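Local structure of exodeoxyribonuclease III (Neisseria meningitidis, 2JC4) at residues Pro81-Asp86 and Glu121-Ala126; Phe201-Ala206 and Pro244-Pro249. The protein probably acts as a metal-dependent 3'-5' exonuclease on double-stranded DNA, a DNA-repair phosphodiesterase of the AP/ExoA family that uses magnesium or manganese. All blocks are in the same frame, centred on the assembly; numbering follows the deposited sequence.

Contact 1: Pro81-Asp86 and Glu121-Ala126; sequences PALPDD and EQWFAA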
# COMPACT_ATOMS: atom_id res chain seq x y z
N PRO A 81 -9.72 -0.99 -15.38
CA PRO A 81 -10.39 -1.02 -16.71
C PRO A 81 -9.52 -1.42 -17.90
O PRO A 81 -10.02 -2.03 -18.86
CB PRO A 81 -10.88 0.42 -16.89
CG PRO A 81 -11.17 0.87 -15.46
CD PRO A 81 -9.96 0.29 -14.69
N ALA A 82 -8.24 -1.05 -17.86
CA ALA A 82 -7.32 -1.41 -18.93
C ALA A 82 -6.79 -2.83 -18.80
O ALA A 82 -6.10 -3.31 -19.68
CB ALA A 82 -6.14 -0.40 -19.03
N LEU A 83 -7.09 -3.51 -17.70
CA LEU A 83 -6.73 -4.92 -17.53
C LEU A 83 -7.92 -5.65 -16.91
O LEU A 83 -7.82 -6.23 -15.79
CB LEU A 83 -5.45 -5.03 -16.67
CG LEU A 83 -4.53 -6.23 -16.86
CD1 LEU A 83 -3.90 -6.29 -18.26
CD2 LEU A 83 -3.45 -6.16 -15.78
N PRO A 84 -9.07 -5.62 -17.61
CA PRO A 84 -10.37 -5.94 -17.01
C PRO A 84 -10.55 -7.41 -16.64
O PRO A 84 -11.42 -7.74 -15.83
CB PRO A 84 -11.36 -5.54 -18.10
CG PRO A 84 -10.62 -5.70 -19.38
CD PRO A 84 -9.21 -5.26 -19.04
N ASP A 85 -9.75 -8.29 -17.22
CA ASP A 85 -9.94 -9.70 -16.94
C ASP A 85 -8.77 -10.34 -16.18
O ASP A 85 -8.61 -11.56 -16.18
CB ASP A 85 -10.26 -10.45 -18.22
CG ASP A 85 -11.47 -9.86 -18.95
OD1 ASP A 85 -12.54 -9.74 -18.34
OD2 ASP A 85 -11.34 -9.52 -20.13
N ASP A 86 -7.98 -9.52 -15.50
CA ASP A 86 -6.95 -10.04 -14.61
C ASP A 86 -7.68 -10.57 -13.35
O ASP A 86 -8.43 -9.83 -12.71
CB ASP A 86 -5.91 -8.95 -14.31
CG ASP A 86 -4.82 -9.40 -13.32
OD1 ASP A 86 -4.81 -10.61 -12.93
OD2 ASP A 86 -4.03 -8.51 -12.90
N GLU A 121 5.09 -4.99 -15.55
CA GLU A 121 5.12 -3.85 -16.48
C GLU A 121 3.73 -3.53 -17.00
O GLU A 121 3.32 -2.38 -17.00
CB GLU A 121 6.08 -4.13 -17.65
CG GLU A 121 6.20 -3.01 -18.69
CD GLU A 121 7.11 -3.39 -19.85
OE1 GLU A 121 7.47 -4.57 -20.01
OE2 GLU A 121 7.50 -2.49 -20.59
N GLN A 122 3.00 -4.55 -17.45
CA GLN A 122 1.70 -4.30 -18.09
C GLN A 122 0.70 -3.82 -17.03
O GLN A 122 -0.19 -2.99 -17.32
CB GLN A 122 1.17 -5.58 -18.73
CG GLN A 122 2.14 -6.25 -19.77
CD GLN A 122 1.74 -7.70 -20.15
OE1 GLN A 122 1.35 -8.52 -19.30
NE2 GLN A 122 1.85 -8.02 -21.44
N TRP A 123 0.81 -4.38 -15.84
CA TRP A 123 -0.08 -4.09 -14.72
C TRP A 123 0.14 -2.62 -14.28
O TRP A 123 -0.81 -1.85 -14.09
CB TRP A 123 0.16 -5.10 -13.58
CG TRP A 123 -0.81 -4.97 -12.45
CD1 TRP A 123 -2.00 -5.65 -12.29
CD2 TRP A 123 -0.71 -4.08 -11.36
NE1 TRP A 123 -2.62 -5.24 -11.13
CE2 TRP A 123 -1.86 -4.26 -10.56
CE3 TRP A 123 0.23 -3.12 -10.98
CZ2 TRP A 123 -2.08 -3.52 -9.41
CZ3 TRP A 123 0.00 -2.39 -9.82
CH2 TRP A 123 -1.14 -2.61 -9.05
N PHE A 124 1.40 -2.21 -14.13
CA PHE A 124 1.65 -0.79 -13.80
C PHE A 124 1.15 0.21 -14.86
O PHE A 124 0.68 1.32 -14.51
CB PHE A 124 3.13 -0.57 -13.48
CG PHE A 124 3.45 -0.73 -12.01
CD1 PHE A 124 3.78 -1.99 -11.48
CD2 PHE A 124 3.39 0.37 -11.16
CE1 PHE A 124 4.06 -2.17 -10.13
CE2 PHE A 124 3.68 0.21 -9.78
CZ PHE A 124 4.03 -1.04 -9.27
N ALA A 125 1.25 -0.18 -16.13
CA ALA A 125 0.76 0.65 -17.23
C ALA A 125 -0.74 0.81 -17.05
O ALA A 125 -1.30 1.91 -17.24
CB ALA A 125 1.04 -0.02 -18.57
N ALA A 126 -1.41 -0.30 -16.72
CA ALA A 126 -2.87 -0.26 -16.53
C ALA A 126 -3.23 0.57 -15.29
O ALA A 126 -4.21 1.31 -15.28
CB ALA A 126 -3.45 -1.67 -16.43
O HOH W 1 -6.90 0.78 -15.98
O HOH W 2 -4.96 -7.02 -10.90
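The indole of Trp-123 meets Asp-86 at its pyrrole edge: carboxylate oxygen OD2 lies near the ring plane, 3.6 Å from Trp-123 CD1, and the carboxylate is turned almost perpendicular to the indole, at 87°. Water 2 sits in the same plane at this edge and joins the two residues, accepting from Trp-123 NE1 at 2.9 Å and donating to Asp-86 OD2 at 2.7 Å. The same OD2 is hydrogen-bonded to the hydroxyl of Tyr-119, whose ring also meets the indole with planes at about 75°, and OD1 to the backbone N of Gln-88, so both carboxylate oxygens are engaged and its rotation is restrained. Leu-83 CD2 approaches the indole obliquely and lies 3.8 Å from Trp-123 CD1. Trp-123 has CG anti to the backbone N (chi1 -174°). Its CZ3 lies 4.0 Å above one face of the Phe-124 ring, over the centre.

Beyond the rings, three aliphatic side chains meet. Ala-126 CB rests 3.9 Å from Leu-83 CB and 4.0 Å from Ala-82 CB, and its small size lets the loop backbone come close to the helix. In addition, water 1 bridges the main chains, from Ala-82 N to Ala-126 O. A type I turn runs from Leu-83 to Asp-86, and both of these side chains face the helix.

The loop between strands 76-78 and 91-96 is thus packed against helix 115-135, with Pro-81 and Ala-82 also touching Phe-130 and Glu-129 further along that helix, while Trp-123 touches Cys-106 and Val-107 just after strand 99-105.

Contact 2: Phe201-Ala206 and Pro244-Pro249; sequences FDYRGA and PSDHAP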
# COMPACT_ATOMS: atom_id res chain seq x y z
N PHE A 201 10.98 -5.68 5.81
CA PHE A 201 12.22 -6.31 6.25
C PHE A 201 12.02 -7.83 6.10
O PHE A 201 11.06 -8.40 6.64
CB PHE A 201 12.50 -5.97 7.73
CG PHE A 201 12.52 -4.48 8.05
CD1 PHE A 201 11.30 -3.77 8.23
CD2 PHE A 201 13.73 -3.81 8.22
CE1 PHE A 201 11.32 -2.40 8.53
CE2 PHE A 201 13.76 -2.42 8.53
CZ PHE A 201 12.56 -1.74 8.70
N ASP A 202 12.90 -8.49 5.35
CA ASP A 202 12.78 -9.90 5.14
C ASP A 202 12.78 -10.64 6.49
O ASP A 202 13.60 -10.35 7.39
CB ASP A 202 13.95 -10.37 4.24
CG ASP A 202 13.68 -11.70 3.54
OD1 ASP A 202 13.09 -12.62 4.13
OD2 ASP A 202 14.08 -11.83 2.36
N TYR A 203 11.86 -11.58 6.65
CA TYR A 203 11.93 -12.51 7.78
C TYR A 203 13.26 -13.28 7.79
O TYR A 203 13.82 -13.56 8.87
CB TYR A 203 10.80 -13.53 7.72
CG TYR A 203 9.36 -13.07 7.89
CD1 TYR A 203 8.96 -12.24 8.96
CD2 TYR A 203 8.38 -13.56 7.03
CE1 TYR A 203 7.62 -11.88 9.14
CE2 TYR A 203 7.03 -13.22 7.20
CZ TYR A 203 6.66 -12.38 8.25
OH TYR A 203 5.34 -12.07 8.37
N ARG A 204 13.77 -13.65 6.61
CA ARG A 204 15.00 -14.46 6.59
C ARG A 204 16.21 -13.64 7.03
O ARG A 204 16.45 -12.55 6.48
CB ARG A 204 15.28 -15.07 5.21
CG ARG A 204 16.56 -15.92 5.19
CD ARG A 204 16.86 -16.46 3.78
NE ARG A 204 18.14 -17.19 3.73
CZ ARG A 204 18.36 -18.38 4.28
NH1 ARG A 204 17.39 -19.02 4.94
NH2 ARG A 204 19.55 -18.95 4.17
N GLY A 205 16.96 -14.14 7.99
CA GLY A 205 18.20 -13.47 8.40
C GLY A 205 17.98 -12.40 9.46
O GLY A 205 18.88 -11.62 9.72
N ALA A 206 16.80 -12.39 10.06
CA ALA A 206 16.46 -11.42 11.11
C ALA A 206 16.70 -9.97 10.63
O ALA A 206 17.26 -9.18 11.36
CB ALA A 206 17.32 -11.69 12.35
N PRO A 244 5.17 -10.86 13.61
CA PRO A 244 4.76 -9.68 12.86
C PRO A 244 4.53 -9.97 11.37
O PRO A 244 4.99 -10.99 10.85
CB PRO A 244 5.97 -8.74 13.03
CG PRO A 244 7.12 -9.66 13.07
CD PRO A 244 6.64 -10.91 13.79
N SER A 245 3.83 -9.07 10.67
CA SER A 245 3.93 -9.06 9.22
C SER A 245 5.38 -8.67 8.86
O SER A 245 6.06 -7.96 9.65
CB SER A 245 2.94 -8.08 8.63
OG SER A 245 3.18 -7.95 7.24
N ASP A 246 5.86 -9.10 7.69
CA ASP A 246 7.18 -8.61 7.22
C ASP A 246 7.13 -7.12 6.82
O ASP A 246 8.16 -6.47 6.79
CB ASP A 246 7.77 -9.52 6.11
CG ASP A 246 6.81 -9.76 4.93
OD1 ASP A 246 5.61 -9.41 5.01
OD2 ASP A 246 7.28 -10.32 3.92
N HIS A 247 5.95 -6.59 6.52
CA HIS A 247 5.81 -5.12 6.26
C HIS A 247 5.29 -4.42 7.51
O HIS A 247 4.48 -4.98 8.24
CB HIS A 247 4.79 -4.84 5.14
CG HIS A 247 5.17 -5.37 3.78
ND1 HIS A 247 5.48 -4.55 2.73
CD2 HIS A 247 5.21 -6.64 3.30
CE1 HIS A 247 5.75 -5.28 1.66
NE2 HIS A 247 5.59 -6.55 1.98
N ALA A 248 5.71 -3.17 7.68
CA ALA A 248 5.21 -2.29 8.74
C ALA A 248 4.10 -1.41 8.17
O ALA A 248 4.16 -1.05 6.98
CB ALA A 248 6.37 -1.38 9.23
N PRO A 249 3.11 -1.05 9.00
CA PRO A 249 2.10 -0.09 8.54
C PRO A 249 2.79 1.23 8.24
O PRO A 249 3.84 1.52 8.83
CB PRO A 249 1.16 0.09 9.75
CG PRO A 249 1.44 -1.10 10.70
CD PRO A 249 2.89 -1.51 10.40
O HOH W 3 9.82 -11.60 4.29
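Tyr-203 OH donates to the carbonyl of Pro-244, 2.7 Å away, meeting Pro-244 O in the carbonyl plane on a lone pair. The hydroxyl has a second partner in Asn-9 ND2, so the phenol links this loop to a residue that binds magnesium. Over one face of the Tyr-203 ring lies the methylene of Asp-246: CB is 3.8 Å from the ring centroid and 12° off the normal, a CH-pi contact. Chi1 of 53° sets Asp-246 CG between its backbone N and carbonyl carbon, and the carboxylate lies nearly parallel to the ring.

Asp-246 OD2 accepts from water 3 at 2.9 Å, and that water accepts in turn from Tyr-203 N. The main chains are joined directly by a hydrogen bond from Phe-201 N to Asp-246 O, 3.1 Å long and nearly straight at 169°. Within the loops, Asp-202 OD1 accepts from Arg-204 N in an Asx turn, and Ser-245 OG from His-247 N in an ST turn; Ser-245 OG is also hydrogen-bonded to Asn-7 O.

His-247 ND1 is hydrogen-bonded to Asp-217. This Asp-His pair, with Asp-246 beside the magnesium site, is characteristic of the AP/ExoA active site, where His-247 is the predicted proton acceptor.

In the fold
Both segments of contact 1 precede those of contact 2, and all four belong to the DNase I-like endonuclease/exonuclease/phosphatase fold. The contact centres are 29 Å apart and the nearest atoms about 12 Å, without touching. Contact 1 packs helix 115-135 against a loop between two strands of the sheet containing 99-105 and 141-144. In contact 2, 244-249 leads into strand 250-254 of the other sheet, beside 2-7 and 229-234, whereas 201-206 lies between helices 187-191 and 207-210. Contact 2 contains site residues, Asp-246 having its side chain about 4 Å from the bound magnesium. Contact 1 is structural packing beside the catalytic region, the Trp-123 side chain about 7 Å from that of Tyr-105, predicted to be catalytic.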